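Local coordinates for protein polysaccharide deacetylase (Streptococcus pyogenes, PDB 6DQ3) that removes N-acetyl groups from the cell wall linkage unit of streptococcal rhamnopolysaccharides, as a zinc-containing member of carbohydrate esterase family 4, at residues 124-138 with 151-165. Residues are numbered along the deposited sequence; the frame is centred on the assembly and turned at random.
With ZN (zinc ion), chain D; EDO (1,2-ethanediol), chain H.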
loop_
_atom_site.group_PDB
_atom_site.type_symbol
_atom_site.label_atom_id
_atom_site.label_comp_id
_atom_site.label_asym_id
_atom_site.label_seq_id
_atom_site.Cartn_x
_atom_site.Cartn_y
_atom_site.Cartn_z
ATOM N N LYS A 124 -0.164 -14.169 -2.617
ATOM C CA LYS A 124 1.100 -14.171 -1.886
ATOM C C LYS A 124 2.136 -15.064 -2.553
ATOM O O LYS A 124 3.342 -14.840 -2.395
ATOM C CB LYS A 124 0.882 -14.630 -0.444
ATOM C CG LYS A 124 0.228 -13.603 0.459
ATOM C CD LYS A 124 0.081 -14.126 1.887
ATOM C CE LYS A 124 1.434 -14.379 2.547
ATOM N NZ LYS A 124 1.305 -14.741 3.988
ATOM N N GLN A 125 1.698 -16.086 -3.288
ATOM C CA GLN A 125 2.638 -16.982 -3.946
ATOM C C GLN A 125 3.198 -16.399 -5.235
ATOM O O GLN A 125 4.106 -16.999 -5.821
ATOM C CB GLN A 125 1.962 -18.324 -4.226
ATOM C CG GLN A 125 1.580 -19.073 -2.960
ATOM C CD GLN A 125 0.835 -20.356 -3.243
ATOM O OE1 GLN A 125 0.196 -20.497 -4.284
ATOM N NE2 GLN A 125 0.910 -21.302 -2.315
ATOM N N VAL A 126 2.700 -15.246 -5.677
ATOM C CA VAL A 126 3.197 -14.627 -6.900
ATOM C C VAL A 126 3.460 -13.147 -6.653
ATOM O O VAL A 126 3.086 -12.294 -7.465
ATOM C CB VAL A 126 2.212 -14.831 -8.069
ATOM C CG1 VAL A 126 2.878 -14.502 -9.402
ATOM C CG2 VAL A 126 1.678 -16.262 -8.070
ATOM N N GLY A 127 4.076 -12.830 -5.514
ATOM C CA GLY A 127 4.707 -11.543 -5.310
ATOM C C GLY A 127 3.944 -10.537 -4.473
ATOM O O GLY A 127 4.511 -9.487 -4.143
ATOM N N MET A 128 2.693 -10.805 -4.122
ATOM C CA MET A 128 1.887 -9.808 -3.432
ATOM C C MET A 128 2.009 -9.944 -1.915
ATOM O O MET A 128 2.171 -11.042 -1.377
ATOM C CB MET A 128 0.419 -9.922 -3.842
ATOM C CG MET A 128 0.178 -9.862 -5.340
ATOM S SD MET A 128 0.916 -8.409 -6.116
ATOM C CE MET A 128 2.016 -9.177 -7.304
ATOM N N SER A 129 1.917 -8.807 -1.229
ATOM C CA SER A 129 1.960 -8.745 0.224
ATOM C C SER A 129 0.702 -8.056 0.738
ATOM O O SER A 129 0.164 -7.147 0.100
ATOM C CB SER A 129 3.212 -7.998 0.706
ATOM O OG SER A 129 3.300 -7.980 2.118
ATOM N N PHE A 130 0.230 -8.492 1.899
ATOM C CA PHE A 130 -1.015 -7.983 2.458
ATOM C C PHE A 130 -0.785 -7.506 3.884
ATOM O O PHE A 130 -0.504 -8.303 4.786
ATOM C CB PHE A 130 -2.093 -9.049 2.352
ATOM C CG PHE A 130 -2.346 -9.440 0.933
ATOM C CD1 PHE A 130 -3.178 -8.672 0.143
ATOM C CD2 PHE A 130 -1.687 -10.515 0.365
ATOM C CE1 PHE A 130 -3.387 -8.991 -1.176
ATOM C CE2 PHE A 130 -1.894 -10.844 -0.959
ATOM C CZ PHE A 130 -2.742 -10.077 -1.730
ATOM N N GLN A 131 -0.891 -6.200 4.065
ATOM C CA GLN A 131 -0.571 -5.533 5.309
ATOM C C GLN A 131 -1.848 -4.933 5.899
ATOM O O GLN A 131 -2.966 -5.221 5.452
ATOM C CB GLN A 131 0.534 -4.500 5.060
ATOM C CG GLN A 131 1.823 -5.096 4.465
ATOM C CD GLN A 131 2.512 -6.093 5.386
ATOM O OE1 GLN A 131 2.715 -5.824 6.565
ATOM N NE2 GLN A 131 2.864 -7.256 4.848
ATOM N N ASP A 132 -1.681 -4.102 6.925
ATOM C CA ASP A 132 -2.795 -3.728 7.783
ATOM C C ASP A 132 -3.444 -2.417 7.368
ATOM O O ASP A 132 -2.763 -1.452 7.013
ATOM C CB ASP A 132 -2.318 -3.626 9.233
ATOM C CG ASP A 132 -3.457 -3.476 10.205
ATOM O OD1 ASP A 132 -3.944 -2.341 10.381
ATOM O OD2 ASP A 132 -3.873 -4.502 10.770
ATOM N N HIS A 133 -4.784 -2.396 7.417
ATOM C CA HIS A 133 -5.555 -1.179 7.195
ATOM C C HIS A 133 -6.721 -1.098 8.176
ATOM O O HIS A 133 -7.791 -0.585 7.836
ATOM C CB HIS A 133 -6.038 -1.110 5.744
ATOM C CG HIS A 133 -6.304 0.280 5.251
ATOM N ND1 HIS A 133 -5.579 1.379 5.665
ATOM C CD2 HIS A 133 -7.205 0.742 4.354
ATOM C CE1 HIS A 133 -6.036 2.460 5.055
ATOM N NE2 HIS A 133 -7.025 2.099 4.254
ATOM N N THR A 134 -6.508 -1.606 9.397
ATOM C CA THR A 134 -7.454 -1.645 10.510
ATOM C C THR A 134 -8.585 -2.639 10.273
ATOM O O THR A 134 -8.723 -3.202 9.181
ATOM C CB THR A 134 -8.065 -0.269 10.816
ATOM O OG1 THR A 134 -9.104 0.024 9.875
ATOM C CG2 THR A 134 -7.012 0.831 10.804
ATOM N N VAL A 135 -9.402 -2.857 11.305
ATOM C CA VAL A 135 -10.540 -3.762 11.190
ATOM C C VAL A 135 -11.705 -3.075 10.490
ATOM O O VAL A 135 -12.246 -3.589 9.506
ATOM C CB VAL A 135 -10.965 -4.278 12.579
ATOM C CG1 VAL A 135 -12.176 -5.205 12.445
ATOM C CG2 VAL A 135 -9.820 -4.975 13.289
ATOM N N ASN A 136 -12.106 -1.902 10.978
ATOM C CA ASN A 136 -13.321 -1.246 10.523
ATOM C C ASN A 136 -13.076 0.068 9.791
ATOM O O ASN A 136 -14.042 0.732 9.404
ATOM C CB ASN A 136 -14.249 -1.016 11.724
ATOM C CG ASN A 136 -14.699 -2.321 12.373
ATOM O OD1 ASN A 136 -15.410 -3.121 11.756
ATOM N ND2 ASN A 136 -14.293 -2.536 13.623
ATOM N N HIS A 137 -11.815 0.448 9.568
ATOM C CA HIS A 137 -11.464 1.664 8.838
ATOM C C HIS A 137 -12.011 2.918 9.511
ATOM O O HIS A 137 -12.569 3.793 8.832
ATOM C CB HIS A 137 -11.980 1.569 7.397
ATOM C CG HIS A 137 -11.220 2.403 6.409
ATOM N ND1 HIS A 137 -11.602 3.681 6.059
ATOM C CD2 HIS A 137 -10.124 2.124 5.664
ATOM C CE1 HIS A 137 -10.762 4.161 5.159
ATOM N NE2 HIS A 137 -9.856 3.235 4.900
ATOM N N PRO A 138 -11.849 3.064 10.825
ATOM C CA PRO A 138 -12.202 4.329 11.472
ATOM C C PRO A 138 -11.151 5.399 11.216
ATOM O O PRO A 138 -10.029 5.124 10.788
ATOM C CB PRO A 138 -12.243 3.963 12.959
ATOM C CG PRO A 138 -11.158 2.921 13.077
ATOM C CD PRO A 138 -11.272 2.102 11.787
ATOM N N GLU A 151 -8.260 -1.661 17.009
ATOM C CA GLU A 151 -8.374 -1.583 15.556
ATOM C C GLU A 151 -7.075 -1.983 14.868
ATOM O O GLU A 151 -7.094 -2.599 13.797
ATOM C CB GLU A 151 -8.777 -0.170 15.142
ATOM C CG GLU A 151 -10.240 0.151 15.376
ATOM C CD GLU A 151 -11.153 -0.541 14.378
ATOM O OE1 GLU A 151 -10.662 -1.019 13.332
ATOM O OE2 GLU A 151 -12.368 -0.606 14.641
ATOM N N MET A 152 -5.936 -1.634 15.459
ATOM C CA MET A 152 -4.648 -1.939 14.856
ATOM C C MET A 152 -4.133 -3.315 15.250
ATOM O O MET A 152 -3.360 -3.918 14.497
ATOM C CB MET A 152 -3.619 -0.875 15.254
ATOM C CG MET A 152 -3.815 0.466 14.551
ATOM S SD MET A 152 -2.458 1.621 14.850
ATOM C CE MET A 152 -3.016 2.419 16.362
ATOM N N LYS A 153 -4.545 -3.822 16.412
ATOM C CA LYS A 153 -4.058 -5.102 16.911
ATOM C C LYS A 153 -4.878 -6.277 16.392
ATOM O O LYS A 153 -4.313 -7.276 15.937
ATOM C CB LYS A 153 -4.080 -5.119 18.443
ATOM C CG LYS A 153 -3.720 -6.469 19.059
ATOM C CD LYS A 153 -3.811 -6.425 20.579
ATOM C CE LYS A 153 -3.071 -7.589 21.229
ATOM N NZ LYS A 153 -3.524 -8.909 20.717
ATOM N N ASP A 154 -6.207 -6.186 16.493
ATOM C CA ASP A 154 -7.054 -7.311 16.116
ATOM C C ASP A 154 -6.937 -7.618 14.629
ATOM O O ASP A 154 -7.062 -8.778 14.223
ATOM C CB ASP A 154 -8.513 -7.024 16.472
ATOM C CG ASP A 154 -8.791 -7.114 17.962
ATOM O OD1 ASP A 154 -7.875 -7.460 18.739
ATOM O OD2 ASP A 154 -9.944 -6.838 18.351
ATOM N N SER A 155 -6.723 -6.590 13.808
ATOM C CA SER A 155 -6.565 -6.795 12.374
ATOM C C SER A 155 -5.223 -7.442 12.055
ATOM O O SER A 155 -5.146 -8.324 11.196
ATOM C CB SER A 155 -6.709 -5.460 11.647
ATOM O OG SER A 155 -5.879 -4.475 12.237
ATOM N N LYS A 156 -4.157 -7.019 12.740
ATOM C CA LYS A 156 -2.863 -7.673 12.573
ATOM C C LYS A 156 -2.942 -9.135 12.987
ATOM O O LYS A 156 -2.424 -10.020 12.295
ATOM C CB LYS A 156 -1.791 -6.947 13.389
ATOM C CG LYS A 156 -0.478 -7.725 13.513
ATOM C CD LYS A 156 0.652 -6.845 14.035
ATOM C CE LYS A 156 1.832 -7.664 14.548
ATOM N NZ LYS A 156 2.392 -8.595 13.535
ATOM N N ASP A 157 -3.576 -9.410 14.130
ATOM C CA ASP A 157 -3.707 -10.794 14.572
ATOM C C ASP A 157 -4.481 -11.623 13.556
ATOM O O ASP A 157 -4.190 -12.811 13.373
ATOM C CB ASP A 157 -4.389 -10.855 15.938
ATOM C CG ASP A 157 -3.531 -10.269 17.044
ATOM O OD1 ASP A 157 -2.300 -10.175 16.859
ATOM O OD2 ASP A 157 -4.090 -9.904 18.099
ATOM N N TYR A 158 -5.461 -11.014 12.888
ATOM C CA TYR A 158 -6.242 -11.717 11.876
ATOM C C TYR A 158 -5.383 -12.065 10.666
ATOM O O TYR A 158 -5.347 -13.220 10.232
ATOM C CB TYR A 158 -7.440 -10.850 11.479
ATOM C CG TYR A 158 -8.348 -11.429 10.415
ATOM C CD1 TYR A 158 -9.404 -12.270 10.750
ATOM C CD2 TYR A 158 -8.163 -11.112 9.079
ATOM C CE1 TYR A 158 -10.244 -12.795 9.769
ATOM C CE2 TYR A 158 -8.995 -11.628 8.094
ATOM C CZ TYR A 158 -10.029 -12.466 8.442
ATOM O OH TYR A 158 -10.850 -12.972 7.452
ATOM N N LEU A 159 -4.675 -11.080 10.112
ATOM C CA LEU A 159 -3.811 -11.355 8.969
ATOM C C LEU A 159 -2.705 -12.336 9.337
ATOM O O LEU A 159 -2.406 -13.263 8.574
ATOM C CB LEU A 159 -3.215 -10.051 8.439
ATOM C CG LEU A 159 -4.222 -9.033 7.907
ATOM C CD1 LEU A 159 -3.590 -7.657 7.803
ATOM C CD2 LEU A 159 -4.763 -9.475 6.557
ATOM N N ASP A 160 -2.088 -12.150 10.510
ATOM C CA ASP A 160 -1.007 -13.033 10.931
ATOM C C ASP A 160 -1.468 -14.478 11.021
ATOM O O ASP A 160 -0.760 -15.392 10.586
ATOM C CB ASP A 160 -0.456 -12.597 12.290
ATOM C CG ASP A 160 0.281 -11.284 12.227
ATOM O OD1 ASP A 160 0.388 -10.717 11.122
ATOM O OD2 ASP A 160 0.758 -10.818 13.286
ATOM N N LYS A 161 -2.645 -14.707 11.601
ATOM C CA LYS A 161 -3.134 -16.070 11.755
ATOM C C LYS A 161 -3.664 -16.616 10.434
ATOM O O LYS A 161 -3.260 -17.698 9.998
ATOM C CB LYS A 161 -4.215 -16.114 12.834
ATOM C CG LYS A 161 -4.741 -17.507 13.128
ATOM C CD LYS A 161 -5.812 -17.478 14.215
ATOM C CE LYS A 161 -6.339 -18.873 14.519
ATOM N NZ LYS A 161 -7.352 -18.868 15.613
ATOM N N GLN A 162 -4.553 -15.871 9.772
ATOM C CA GLN A 162 -5.234 -16.412 8.599
ATOM C C GLN A 162 -4.301 -16.546 7.401
ATOM O O GLN A 162 -4.483 -17.449 6.577
ATOM C CB GLN A 162 -6.429 -15.536 8.230
ATOM C CG GLN A 162 -7.490 -15.432 9.307
ATOM C CD GLN A 162 -8.013 -16.783 9.742
ATOM O OE1 GLN A 162 -8.110 -17.711 8.940
ATOM N NE2 GLN A 162 -8.342 -16.906 11.024
ATOM N N LEU A 163 -3.311 -15.663 7.276
ATOM C CA LEU A 163 -2.326 -15.748 6.206
ATOM C C LEU A 163 -0.978 -16.275 6.689
ATOM O O LEU A 163 -0.012 -16.280 5.919
ATOM C CB LEU A 163 -2.152 -14.380 5.547
ATOM C CG LEU A 163 -3.441 -13.721 5.047
ATOM C CD1 LEU A 163 -3.116 -12.352 4.439
ATOM C CD2 LEU A 163 -4.168 -14.604 4.040
ATOM N N ASN A 164 -0.895 -16.721 7.939
ATOM C CA ASN A 164 0.302 -17.362 8.482
ATOM C C ASN A 164 1.548 -16.511 8.239
ATOM O O ASN A 164 2.514 -16.931 7.594
ATOM C CB ASN A 164 0.478 -18.763 7.889
ATOM C CG ASN A 164 1.571 -19.554 8.579
ATOM O OD1 ASN A 164 1.906 -19.285 9.731
ATOM N ND2 ASN A 164 2.133 -20.534 7.878
ATOM N N GLN A 165 1.526 -15.304 8.796
ATOM C CA GLN A 165 2.577 -14.340 8.523
ATOM C C GLN A 165 2.799 -13.459 9.745
ATOM O O GLN A 165 2.143 -13.614 10.778
ATOM C CB GLN A 165 2.223 -13.486 7.298
ATOM C CG GLN A 165 1.026 -12.558 7.515
ATOM C CD GLN A 165 0.647 -11.770 6.271
ATOM O OE1 GLN A 165 0.669 -12.293 5.160
ATOM N NE2 GLN A 165 0.294 -10.505 6.457
HETATM ZN ZN ZN D . -8.535 3.366 3.322
HETATM C C1 EDO H . -17.452 -4.768 7.756
HETATM O O1 EDO H . -18.862 -4.790 7.511
HETATM C C2 EDO H . -17.173 -4.075 9.087
HETATM O O2 EDO H . -15.784 -4.220 9.381
HETATM O O HOH W 1 3.650 -15.643 4.873
HETATM O O HOH W 2 1.535 -10.825 2.961
HETATM O O HOH W 3 -10.068 4.715 2.095
#
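A bend at chi2 (-73°) folds the Glu151 chain back so that its carboxylate grips the loop after strand 128-132, while Gln165, with chi1 at 67° and an extended chain beyond CG, carries its amide to the strand itself. Glu151 OE1 takes the backbone N of Asn136 on its syn lone pair at 2.9 Å, with a weak bond from Val135 N. Glu151 OE2 receives Asn136 ND2, also on the syn side, the amide and carboxylate planes lying 69° apart; CG of Pro138 packs against Glu151 CD. These bonds fasten the loop at Val135 and Asn136, between His133 and His137, consistent with positioning these two zinc ligands of the family's His-x-x-x-His motif. Asp132 OD1 closes an Asx turn onto Thr134 N, and its OD2 lies 2.5 Å from Ser155 OG. In the last turn of the helix, Leu159 CD1 lies 3.4 Å from Gln131 O. Gln165, whose backbone N closes the Schellman motif ending the helix, donates through NE2 almost straight along the carbonyl of Phe130 (2.9 Å to O), and Gln165 OE1 accepts Lys124 NZ on a lone pair, in the carbonyl plane. Lys124 NZ also reaches Leu163 O at 2.8 Å, tying down the helix end. Strand 128-132 pairs in parallel with strand 98-102; the 151-162 part of helix 145-162 runs back roughly antiparallel to it, toward strand 169-171, with helix 104-108 touching Val135 and Ser155 and helix 117-124 bordering Phe130 and Tyr158.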